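PDB 5VQE: beta-glucoside phosphorylase BglX from Unidentified, which phosphorolyses beta-glucosides, probably by a double-displacement mechanism through a covalent glucosyl-enzyme intermediate, as is usual in glycoside hydrolase family 3. Local coordinates for residues L507-S512 with T525-Y530. Sequence-based numbering, arbitrary orientation.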
ATOM      1  N   LEU A 507       3.331   7.642  29.210  1.00 15.14           N
ATOM      2  CA  LEU A 507       3.509   8.208  27.879  1.00 18.24           C
ATOM      3  C   LEU A 507       3.227   7.123  26.849  1.00 12.28           C
ATOM      4  O   LEU A 507       3.739   6.007  26.972  1.00 13.64           O
ATOM      5  CB  LEU A 507       4.936   8.744  27.724  1.00 17.17           C
ATOM      6  CG  LEU A 507       5.425   9.130  26.326  1.00 17.75           C
ATOM      7  CD1 LEU A 507       4.674  10.345  25.830  1.00 16.43           C
ATOM      8  CD2 LEU A 507       6.925   9.398  26.371  1.00 17.55           C
ATOM      9  N   PHE A 508       2.414   7.445  25.838  1.00 14.34           N
ATOM     10  CA  PHE A 508       1.991   6.473  24.830  1.00 13.60           C
ATOM     11  C   PHE A 508       2.481   6.916  23.455  1.00 13.17           C
ATOM     12  O   PHE A 508       2.167   8.023  23.010  1.00 14.86           O
ATOM     13  CB  PHE A 508       0.467   6.303  24.821  1.00 14.34           C
ATOM     14  CG  PHE A 508       0.007   5.085  24.073  1.00 17.34           C
ATOM     15  CD1 PHE A 508      -0.042   5.078  22.689  1.00 19.36           C
ATOM     16  CD2 PHE A 508      -0.357   3.935  24.753  1.00 17.52           C
ATOM     17  CE1 PHE A 508      -0.450   3.948  22.004  1.00 17.45           C
ATOM     18  CE2 PHE A 508      -0.766   2.812  24.072  1.00 19.90           C
ATOM     19  CZ  PHE A 508      -0.812   2.819  22.699  1.00 17.61           C
ATOM     20  N   LEU A 509       3.253   6.051  22.797  1.00 13.60           N
ATOM     21  CA  LEU A 509       3.794   6.292  21.465  1.00 12.32           C
ATOM     22  C   LEU A 509       3.219   5.262  20.503  1.00 14.59           C
ATOM     23  O   LEU A 509       3.424   4.057  20.691  1.00 15.59           O
ATOM     24  CB  LEU A 509       5.320   6.188  21.468  1.00 14.57           C
ATOM     25  CG  LEU A 509       6.089   6.938  22.556  1.00 15.94           C
ATOM     26  CD1 LEU A 509       7.557   6.547  22.501  1.00 15.63           C
ATOM     27  CD2 LEU A 509       5.920   8.436  22.406  1.00 18.11           C
ATOM     28  N   SER A 510       2.532   5.725  19.465  1.00 13.16           N
ATOM     29  CA  SER A 510       2.126   4.857  18.366  1.00 12.92           C
ATOM     30  C   SER A 510       3.089   5.030  17.199  1.00 13.51           C
ATOM     31  O   SER A 510       3.309   6.153  16.732  1.00 14.26           O
ATOM     32  CB  SER A 510       0.710   5.158  17.886  1.00 15.57           C
ATOM     33  OG  SER A 510       0.423   4.334  16.763  1.00 16.22           O
ATOM     34  N   PHE A 511       3.643   3.914  16.726  1.00 14.38           N
ATOM     35  CA  PHE A 511       4.476   3.898  15.532  1.00 14.25           C
ATOM     36  C   PHE A 511       3.732   3.328  14.326  1.00 14.88           C
ATOM     37  O   PHE A 511       4.360   2.909  13.346  1.00 14.17           O
ATOM     38  CB  PHE A 511       5.765   3.123  15.808  1.00 13.77           C
ATOM     39  CG  PHE A 511       6.734   3.858  16.714  1.00 17.33           C
ATOM     40  CD1 PHE A 511       6.574   3.838  18.096  1.00 16.41           C
ATOM     41  CD2 PHE A 511       7.797   4.574  16.181  1.00 16.54           C
ATOM     42  CE1 PHE A 511       7.464   4.513  18.930  1.00 20.01           C
ATOM     43  CE2 PHE A 511       8.687   5.249  17.008  1.00 16.67           C
ATOM     44  CZ  PHE A 511       8.516   5.215  18.390  1.00 17.12           C
ATOM     45  N   SER A 512       2.401   3.323  14.370  1.00 17.15           N
ATOM     46  CA  SER A 512       1.619   2.940  13.204  1.00 14.72           C
ATOM     47  C   SER A 512       0.217   3.536  13.283  1.00 14.86           C
ATOM     48  O   SER A 512       0.011   4.682  12.867  1.00 13.64           O
ATOM     49  CB  SER A 512       1.586   1.419  13.081  1.00 16.50           C
ATOM     50  OG  SER A 512       1.247   1.043  11.769  1.00 17.99           O
ATOM     51  N   THR A 525      -0.500  11.945  27.590  1.00 16.18           N
ATOM     52  CA  THR A 525       0.482  12.351  26.589  1.00 20.35           C
ATOM     53  C   THR A 525       0.539  11.275  25.513  1.00 16.75           C
ATOM     54  O   THR A 525       0.803  10.106  25.814  1.00 14.37           O
ATOM     55  CB  THR A 525       1.864  12.573  27.217  1.00 18.04           C
ATOM     56  OG1 THR A 525       1.736  13.440  28.349  1.00 20.24           O
ATOM     57  CG2 THR A 525       2.808  13.224  26.214  1.00 21.62           C
ATOM     58  N   TYR A 526       0.279  11.668  24.267  1.00 17.48           N
ATOM     59  CA  TYR A 526       0.112  10.729  23.163  1.00 15.29           C
ATOM     60  C   TYR A 526       0.772  11.307  21.924  1.00 13.87           C
ATOM     61  O   TYR A 526       0.548  12.473  21.592  1.00 16.49           O
ATOM     62  CB  TYR A 526      -1.374  10.456  22.893  1.00 15.26           C
ATOM     63  CG  TYR A 526      -1.624   9.481  21.761  1.00 14.06           C
ATOM     64  CD1 TYR A 526      -1.763   8.125  22.007  1.00 16.17           C
ATOM     65  CD2 TYR A 526      -1.705   9.917  20.444  1.00 16.68           C
ATOM     66  CE1 TYR A 526      -1.982   7.225  20.973  1.00 16.59           C
ATOM     67  CE2 TYR A 526      -1.927   9.027  19.405  1.00 15.32           C
ATOM     68  CZ  TYR A 526      -2.062   7.681  19.675  1.00 16.79           C
ATOM     69  OH  TYR A 526      -2.275   6.780  18.647  1.00 16.98           O
ATOM     70  N   ILE A 527       1.591  10.494  21.254  1.00 16.78           N
ATOM     71  CA  ILE A 527       2.343  10.914  20.076  1.00 14.18           C
ATOM     72  C   ILE A 527       2.128   9.887  18.971  1.00 13.65           C
ATOM     73  O   ILE A 527       2.228   8.678  19.208  1.00 13.02           O
ATOM     74  CB  ILE A 527       3.848  11.071  20.378  1.00 15.02           C
ATOM     75  CG1 ILE A 527       4.074  12.176  21.415  1.00 19.34           C
ATOM     76  CG2 ILE A 527       4.630  11.422  19.107  1.00 17.77           C
ATOM     77  CD1 ILE A 527       5.406  12.094  22.125  1.00 18.06           C
ATOM     78  N   ASN A 528       1.842  10.368  17.766  1.00 12.91           N
ATOM     79  CA  ASN A 528       1.741   9.525  16.582  1.00 13.31           C
ATOM     80  C   ASN A 528       3.008   9.675  15.750  1.00 16.85           C
ATOM     81  O   ASN A 528       3.393  10.796  15.403  1.00 15.47           O
ATOM     82  CB  ASN A 528       0.523   9.907  15.742  1.00 12.19           C
ATOM     83  CG  ASN A 528      -0.742   9.194  16.174  1.00 13.46           C
ATOM     84  OD1 ASN A 528      -0.696   8.088  16.714  1.00 13.57           O
ATOM     85  ND2 ASN A 528      -1.886   9.814  15.909  1.00 12.93           N
ATOM     86  N   ALA A 529       3.639   8.543  15.418  1.00 12.87           N
ATOM     87  CA  ALA A 529       4.814   8.520  14.562  1.00 12.94           C
ATOM     88  C   ALA A 529       4.587   7.817  13.226  1.00 17.99           C
ATOM     89  O   ALA A 529       5.434   7.945  12.335  1.00 12.16           O
ATOM     90  CB  ALA A 529       5.983   7.849  15.294  1.00 14.58           C
ATOM     91  N   TYR A 530       3.500   7.049  13.084  1.00 13.50           N
ATOM     92  CA  TYR A 530       2.998   6.518  11.812  1.00 14.99           C
ATOM     93  C   TYR A 530       3.848   5.410  11.197  1.00 15.46           C
ATOM     94  O   TYR A 530       3.352   4.648  10.357  1.00 14.14           O
ATOM     95  CB  TYR A 530       2.853   7.631  10.771  1.00 12.78           C
ATOM     96  CG  TYR A 530       2.164   8.884  11.247  1.00 13.04           C
ATOM     97  CD1 TYR A 530       0.790   8.921  11.431  1.00 11.59           C
ATOM     98  CD2 TYR A 530       2.889  10.045  11.483  1.00 14.55           C
ATOM     99  CE1 TYR A 530       0.155  10.069  11.859  1.00 13.85           C
ATOM    100  CE2 TYR A 530       2.269  11.198  11.906  1.00 15.29           C
ATOM    101  CZ  TYR A 530       0.901  11.207  12.096  1.00 14.73           C
ATOM    102  OH  TYR A 530       0.276  12.358  12.517  1.00 13.52           O
TER
HETATM  103  O   HOH W   1       3.233   1.962   9.888  1.00 14.10           O
HETATM  104  O   HOH W   2       0.991   6.800  14.372  1.00 14.65           O
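F508 and Y526 lie side by side on one face of a two-strand parallel pair, their rings turned only 12° apart but slid so far, with centroids 5.5 Å apart, that they hardly overlap. The touch is made by F508 CD1 and Y526 CE1 at 3.4 Å. Both rings leave their strands with CG anti to the backbone N (chi1 -165° and -180°), which sends them the same way; Y472 of the next strand meets F508 from beyond the pair. The backbones are joined in register by F508 N to T525 O, I527 N to F508 O and S510 N to I527 O; just after strand 525-528, A529 N carries the ladder on to S510 O at 2.7 Å. On the opposite face methyls meet: L509 CD2 lies 3.7 Å from I527 CD1, and L507 CD1 presses on T525 CG2. Beyond the strand ends F511 CD2 meets A529 CB, and M540 of helix 534-544 covers I527, F511 and A529. Polar groups gather at the C-terminal ends. Y526 OH donates a weak intrastrand bond to N528 OD1, and both oxygens approach S510 CB at 3.5 Å, while N528 ND2 is held by P514 O. S510 OG accepts from S512 N in an ST turn and also bonds N513 O. One water links S512 OG to Y530 O; another accepts from Y530 N and donates to S512 O at 2.8 Å. Replacing Y526 by alanine would probably open a gap beside F508, leaving it Y472 alone of the rings named here, and take the phenol from N528 OD1. Strands 506-510 and 525-528 are an inner parallel pair of the six-stranded mixed sheet, in the alpha/beta domain that accompanies the TIM barrel in many GH3 enzymes. The chemistry implies a main-chain ladder with slid rings and polar residues on one face and methyls on the other, while S510 OG, N528 ND2 and the waters hold the following loops.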